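Local coordinates for protein orotidine 5'-phosphate decarboxylase (Methanocaldococcus jannaschii, PDB 4LUI) that probably catalyses the decarboxylation of orotidine 5'-monophosphate to uridine 5'-monophosphate, the last step of de novo UMP synthesis, as a homodimeric TIM barrel, at residues E41-Y46 with E222-Y227; I50-P55 with E63-I68. All coordinates share one frame; numbering follows the deposited sequence.

Interaction 1 (E41-Y46 with E222-Y227)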
loop_
_atom_site.group_PDB
_atom_site.type_symbol
_atom_site.label_atom_id
_atom_site.label_comp_id
_atom_site.label_asym_id
_atom_site.label_seq_id
_atom_site.Cartn_x
_atom_site.Cartn_y
_atom_site.Cartn_z
ATOM N N GLU B 41 12.719 -10.087 -20.151
ATOM C CA GLU B 41 13.044 -10.606 -21.473
ATOM C C GLU B 41 13.619 -12.013 -21.378
ATOM O O GLU B 41 13.340 -12.874 -22.219
ATOM C CB GLU B 41 14.040 -9.676 -22.179
ATOM C CG GLU B 41 14.607 -10.229 -23.486
ATOM C CD GLU B 41 13.636 -10.118 -24.646
ATOM O OE1 GLU B 41 12.532 -9.561 -24.453
ATOM O OE2 GLU B 41 13.983 -10.580 -25.756
ATOM N N ASP B 42 14.413 -12.247 -20.339
ATOM C CA ASP B 42 15.138 -13.506 -20.197
ATOM C C ASP B 42 14.222 -14.661 -19.763
ATOM O O ASP B 42 14.424 -15.804 -20.200
ATOM C CB ASP B 42 16.296 -13.337 -19.200
ATOM C CG ASP B 42 17.509 -14.195 -19.549
ATOM O OD1 ASP B 42 17.779 -14.389 -20.755
ATOM O OD2 ASP B 42 18.198 -14.674 -18.620
ATOM N N VAL B 43 13.218 -14.364 -18.931
ATOM C CA VAL B 43 12.380 -15.419 -18.333
ATOM C C VAL B 43 11.002 -15.602 -18.977
ATOM O O VAL B 43 10.265 -16.508 -18.598
ATOM C CB VAL B 43 12.158 -15.190 -16.827
ATOM C CG1 VAL B 43 13.495 -14.931 -16.127
ATOM C CG2 VAL B 43 11.185 -14.031 -16.607
ATOM N N LYS B 44 10.672 -14.770 -19.961
ATOM C CA LYS B 44 9.299 -14.692 -20.478
ATOM C C LYS B 44 8.714 -16.018 -20.982
ATOM O O LYS B 44 7.503 -16.218 -20.939
ATOM C CB LYS B 44 9.198 -13.624 -21.570
ATOM C CG LYS B 44 10.106 -13.883 -22.752
ATOM C CD LYS B 44 10.026 -12.782 -23.801
ATOM C CE LYS B 44 10.867 -13.145 -25.015
ATOM N NZ LYS B 44 10.777 -12.127 -26.099
ATOM N N ASP B 45 9.564 -16.926 -21.447
ATOM C CA ASP B 45 9.081 -18.193 -21.991
ATOM C C ASP B 45 8.781 -19.244 -20.918
ATOM O O ASP B 45 8.233 -20.307 -21.220
ATOM C CB ASP B 45 10.084 -18.770 -23.000
ATOM C CG ASP B 45 10.217 -17.920 -24.249
ATOM O OD1 ASP B 45 9.235 -17.259 -24.642
ATOM O OD2 ASP B 45 11.313 -17.927 -24.850
ATOM N N TYR B 46 9.145 -18.962 -19.673
ATOM C CA TYR B 46 8.967 -19.940 -18.600
ATOM C C TYR B 46 8.019 -19.493 -17.498
ATOM O O TYR B 46 7.463 -20.322 -16.780
ATOM C CB TYR B 46 10.316 -20.304 -17.991
ATOM C CG TYR B 46 11.175 -21.055 -18.959
ATOM C CD1 TYR B 46 10.905 -22.381 -19.258
ATOM C CD2 TYR B 46 12.231 -20.434 -19.604
ATOM C CE1 TYR B 46 11.688 -23.078 -20.165
ATOM C CE2 TYR B 46 13.015 -21.120 -20.509
ATOM C CZ TYR B 46 12.739 -22.439 -20.785
ATOM O OH TYR B 46 13.523 -23.122 -21.684
ATOM N N GLU B 222 17.595 -19.829 -16.990
ATOM C CA GLU B 222 17.805 -21.194 -16.507
ATOM C C GLU B 222 17.101 -21.451 -15.176
ATOM O O GLU B 222 16.609 -22.556 -14.933
ATOM C CB GLU B 222 19.295 -21.484 -16.328
ATOM C CG GLU B 222 20.129 -21.351 -17.582
ATOM C CD GLU B 222 21.615 -21.427 -17.281
ATOM O OE1 GLU B 222 22.422 -20.984 -18.127
ATOM O OE2 GLU B 222 21.972 -21.928 -16.191
ATOM N N GLU B 223 17.097 -20.448 -14.299
ATOM C CA GLU B 223 16.403 -20.577 -13.021
ATOM C C GLU B 223 14.897 -20.674 -13.230
ATOM O O GLU B 223 14.239 -21.518 -12.622
ATOM C CB GLU B 223 16.745 -19.416 -12.078
ATOM C CG GLU B 223 18.228 -19.281 -11.811
ATOM C CD GLU B 223 18.878 -20.602 -11.438
ATOM O OE1 GLU B 223 18.356 -21.299 -10.545
ATOM O OE2 GLU B 223 19.915 -20.941 -12.043
ATOM N N ALA B 224 14.346 -19.820 -14.089
ATOM C CA ALA B 224 12.906 -19.849 -14.345
ATOM C C ALA B 224 12.525 -21.198 -14.947
ATOM O O ALA B 224 11.509 -21.790 -14.570
ATOM C CB ALA B 224 12.499 -18.708 -15.273
ATOM N N LYS B 225 13.354 -21.684 -15.868
ATOM C CA LYS B 225 13.145 -23.006 -16.458
ATOM C C LYS B 225 13.102 -24.082 -15.380
ATOM O O LYS B 225 12.229 -24.951 -15.384
ATOM C CB LYS B 225 14.265 -23.328 -17.450
ATOM C CG LYS B 225 14.179 -24.716 -18.076
ATOM C CD LYS B 225 15.328 -24.933 -19.056
ATOM C CE LYS B 225 15.162 -26.231 -19.839
ATOM N NZ LYS B 225 15.383 -27.440 -19.000
ATOM N N LYS B 226 14.056 -24.023 -14.456
ATOM C CA LYS B 226 14.121 -24.988 -13.361
ATOM C C LYS B 226 12.868 -24.960 -12.486
ATOM O O LYS B 226 12.309 -26.006 -12.159
ATOM C CB LYS B 226 15.355 -24.732 -12.491
ATOM C CG LYS B 226 15.388 -25.567 -11.218
ATOM C CD LYS B 226 16.632 -25.261 -10.396
ATOM C CE LYS B 226 16.561 -23.873 -9.774
ATOM N NZ LYS B 226 17.871 -23.467 -9.178
ATOM N N TYR B 227 12.424 -23.767 -12.114
ATOM C CA TYR B 227 11.263 -23.650 -11.240
ATOM C C TYR B 227 9.961 -23.998 -11.957
ATOM O O TYR B 227 9.031 -24.524 -11.350
ATOM C CB TYR B 227 11.222 -22.276 -10.576
ATOM C CG TYR B 227 12.271 -22.169 -9.494
ATOM C CD1 TYR B 227 12.181 -22.945 -8.346
ATOM C CD2 TYR B 227 13.365 -21.324 -9.634
ATOM C CE1 TYR B 227 13.155 -22.875 -7.361
ATOM C CE2 TYR B 227 14.336 -21.241 -8.644
ATOM C CZ TYR B 227 14.215 -22.016 -7.510
ATOM O OH TYR B 227 15.191 -21.950 -6.528
#

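Interaction 2 (I50-P55 with E63-I68)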
loop_
_atom_site.group_PDB
_atom_site.type_symbol
_atom_site.label_atom_id
_atom_site.label_comp_id
_atom_site.label_asym_id
_atom_site.label_seq_id
_atom_site.Cartn_x
_atom_site.Cartn_y
_atom_site.Cartn_z
ATOM N N ILE B 50 4.007 -12.011 -14.025
ATOM C CA ILE B 50 5.035 -11.195 -13.389
ATOM C C ILE B 50 4.365 -10.288 -12.369
ATOM O O ILE B 50 3.393 -9.602 -12.702
ATOM C CB ILE B 50 5.794 -10.342 -14.423
ATOM C CG1 ILE B 50 6.493 -11.256 -15.444
ATOM C CG2 ILE B 50 6.816 -9.436 -13.722
ATOM C CD1 ILE B 50 7.122 -10.532 -16.594
ATOM N N LYS B 51 4.866 -10.304 -11.134
ATOM C CA LYS B 51 4.323 -9.480 -10.052
ATOM C C LYS B 51 5.311 -8.361 -9.731
ATOM O O LYS B 51 6.494 -8.614 -9.461
ATOM C CB LYS B 51 4.057 -10.354 -8.810
ATOM C CG LYS B 51 3.371 -9.639 -7.638
ATOM C CD LYS B 51 3.021 -10.595 -6.477
ATOM C CE LYS B 51 4.251 -11.019 -5.671
ATOM N NZ LYS B 51 4.873 -9.888 -4.920
ATOM N N VAL B 52 4.828 -7.124 -9.771
ATOM C CA VAL B 52 5.672 -5.974 -9.493
ATOM C C VAL B 52 5.123 -5.221 -8.293
ATOM O O VAL B 52 3.903 -5.168 -8.081
ATOM C CB VAL B 52 5.794 -5.024 -10.698
ATOM C CG1 VAL B 52 6.520 -5.716 -11.864
ATOM C CG2 VAL B 52 4.434 -4.511 -11.121
ATOM N N GLY B 53 6.020 -4.650 -7.502
ATOM C CA GLY B 53 5.593 -3.925 -6.317
ATOM C C GLY B 53 5.995 -2.468 -6.345
ATOM O O GLY B 53 6.615 -1.994 -7.292
ATOM N N TYR B 54 5.653 -1.753 -5.274
ATOM C CA TYR B 54 5.997 -0.341 -5.168
ATOM C C TYR B 54 7.480 0.044 -5.223
ATOM O O TYR B 54 7.809 1.085 -5.786
ATOM C CB TYR B 54 5.341 0.271 -3.928
ATOM C CG TYR B 54 3.878 0.636 -4.142
ATOM C CD1 TYR B 54 3.496 1.405 -5.234
ATOM C CD2 TYR B 54 2.898 0.240 -3.242
ATOM C CE1 TYR B 54 2.183 1.768 -5.434
ATOM C CE2 TYR B 54 1.562 0.609 -3.431
ATOM C CZ TYR B 54 1.225 1.369 -4.538
ATOM O OH TYR B 54 -0.084 1.747 -4.780
ATOM N N PRO B 55 8.372 -0.755 -4.607
ATOM C CA PRO B 55 9.769 -0.302 -4.679
ATOM C C PRO B 55 10.271 -0.133 -6.115
ATOM O O PRO B 55 10.962 0.852 -6.413
ATOM C CB PRO B 55 10.529 -1.395 -3.925
ATOM C CG PRO B 55 9.485 -1.922 -2.928
ATOM C CD PRO B 55 8.209 -1.924 -3.716
ATOM N N GLU B 63 5.136 3.747 -15.963
ATOM C CA GLU B 63 5.760 3.506 -17.266
ATOM C C GLU B 63 6.431 2.132 -17.308
ATOM O O GLU B 63 6.408 1.465 -18.335
ATOM C CB GLU B 63 6.764 4.613 -17.645
ATOM C CG GLU B 63 8.005 4.714 -16.752
ATOM C CD GLU B 63 9.124 3.766 -17.173
ATOM O OE1 GLU B 63 10.036 3.509 -16.356
ATOM O OE2 GLU B 63 9.090 3.282 -18.324
ATOM N N ILE B 64 7.002 1.702 -16.182
ATOM C CA ILE B 64 7.714 0.424 -16.148
ATOM C C ILE B 64 6.765 -0.759 -16.361
ATOM O O ILE B 64 7.138 -1.759 -16.959
ATOM C CB ILE B 64 8.573 0.254 -14.846
ATOM C CG1 ILE B 64 9.484 -0.972 -14.945
ATOM C CG2 ILE B 64 7.697 0.151 -13.607
ATOM C CD1 ILE B 64 10.390 -0.975 -16.160
ATOM N N ILE B 65 5.533 -0.644 -15.868
ATOM C CA ILE B 65 4.531 -1.681 -16.095
ATOM C C ILE B 65 4.181 -1.769 -17.582
ATOM O O ILE B 65 4.085 -2.860 -18.148
ATOM C CB ILE B 65 3.261 -1.399 -15.278
ATOM C CG1 ILE B 65 3.611 -1.262 -13.795
ATOM C CG2 ILE B 65 2.216 -2.507 -15.507
ATOM C CD1 ILE B 65 2.418 -0.939 -12.914
ATOM N N LYS B 66 4.003 -0.608 -18.204
ATOM C CA LYS B 66 3.771 -0.505 -19.649
ATOM C C LYS B 66 4.894 -1.181 -20.425
ATOM O O LYS B 66 4.644 -1.949 -21.352
ATOM C CB LYS B 66 3.661 0.966 -20.074
ATOM C CG LYS B 66 3.496 1.184 -21.586
ATOM C CD LYS B 66 3.305 2.666 -21.959
ATOM C CE LYS B 66 4.570 3.494 -21.729
ATOM N NZ LYS B 66 4.485 4.869 -22.328
ATOM N N GLU B 67 6.131 -0.901 -20.026
ATOM C CA GLU B 67 7.297 -1.413 -20.747
ATOM C C GLU B 67 7.419 -2.918 -20.583
ATOM O O GLU B 67 7.788 -3.620 -21.521
ATOM C CB GLU B 67 8.581 -0.739 -20.264
ATOM C CG GLU B 67 8.706 0.717 -20.644
ATOM C CD GLU B 67 8.725 0.932 -22.148
ATOM O OE1 GLU B 67 9.448 0.192 -22.851
ATOM O OE2 GLU B 67 8.010 1.839 -22.625
ATOM N N ILE B 68 7.128 -3.401 -19.378
ATOM C CA ILE B 68 7.144 -4.831 -19.091
ATOM C C ILE B 68 6.116 -5.519 -19.990
ATOM O O ILE B 68 6.343 -6.635 -20.467
ATOM C CB ILE B 68 6.899 -5.124 -17.580
ATOM C CG1 ILE B 68 8.158 -4.803 -16.774
ATOM C CG2 ILE B 68 6.510 -6.580 -17.356
ATOM C CD1 ILE B 68 7.989 -4.884 -15.267
#

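Interaction 1 (E41-Y46 with E222-Y227)
In the outer helical layer of the TIM barrel, where the last helix of the barrel, 220-230, comes round to meet the first, 33-43, the ring of Y46 lies flat against K225 and the side chain of V43 meets A224. Y46 follows helix 33-43 in the chain, its backbone N bonded to V43 O at 2.9 Å, and it contributes more surface than any other residue of the contact. The K225 methylene CB stands over the middle of the ring, 3.7 Å from the Y46 centroid and 9° off the ring normal, a CH-pi contact. With chi1 at 177°, K225 turns CG away from its own N, and the extended chain runs alongside the tyrosine in the same direction: CG lies 3.6 Å from Y46 CE1, and CD reaches the hydroxyl, 3.7 Å from Y46 OH. At chi4 the lysine bends, and its NZ makes a salt bridge with E229, one turn further along its own helix. At the base of the tyrosine side chain, A224 CB lies 3.8 Å from Y46 CB and 3.9 Å from V43 CB. V43 also packs on P220 and I214, which carries this apolar floor toward helix 212-215. A hydrogen bond from the backbone N of K221 to D42 OD2 also joins the two helices. K225 thus acts as an amphipathic side chain, its aliphatic stem on the aromatic face and its ammonium paired with E229; between the two segments the contact is van der Waals and CH-pi, and the D42-K221 bond adds a polar tie beside it.

Interaction 2 (I50-P55 with E63-I68)
Apolar contacts between I50 and V52 of a barrel strand and I65 and I68 of helix 63-72 pack the strand against an outer helix, one strand-to-helix contact of the beta/alpha TIM barrel. Strand 50-53 and helix 63-68 run nearly antiparallel, at 168°, with axes 10.6 Å apart, since the chain leaves the strand, passes through helix 54-60 and returns along the outside of the barrel. I68 serves both strand residues, its two branches dividing the work: CG2 meets I50 CD1 at 4.1 Å, the two side chains crossing at a slant, while CD1 reaches V52. I65 extends the patch with a looser touch, its CG1 4.3 Å from V52 CG2. Both helix isoleucines also pack on V76 of the next strand, and I50 on V40 of helix 33-43.

Among polar interactions, backbone bonds tie I50 and V52 to I77 on one flank and K51 to L26 and L28 on the other, while K51, predicted to bind substrate, points to the barrel interior, where its NZ forms a salt bridge with D79. Stacking involves Y54, whose ring packs on F80 and on Y54 of the second subunit. Back in the patch, V52 CG1 is anti to its carbonyl carbon (chi1 -65°) and meets the extended end of I68 tip to tip, CG1 to CD1 at 3.8 Å.

Overall arrangement
Both contacts belong to one TIM barrel: interaction 2 joins the strand barrel to the helical layer, and interaction 1 lies within that outer layer. Interaction 2 is core, its four touching residues all buried; interaction 1 sets the C-terminal part of helix 33-43 and the turn after it against helix 220-230, and only half of its touching residues are buried. Their centres are 18 Å apart and they share no element, though helix 33-43 is followed in the chain by strand 49-53. Segments 50-55 and 63-68 are near neighbours, nested inside the long span of chain that 41-46 and 222-227 close. Inside, the touching side chains are all branched aliphatics, whereas the outer seam adds an aromatic ring and a lysine.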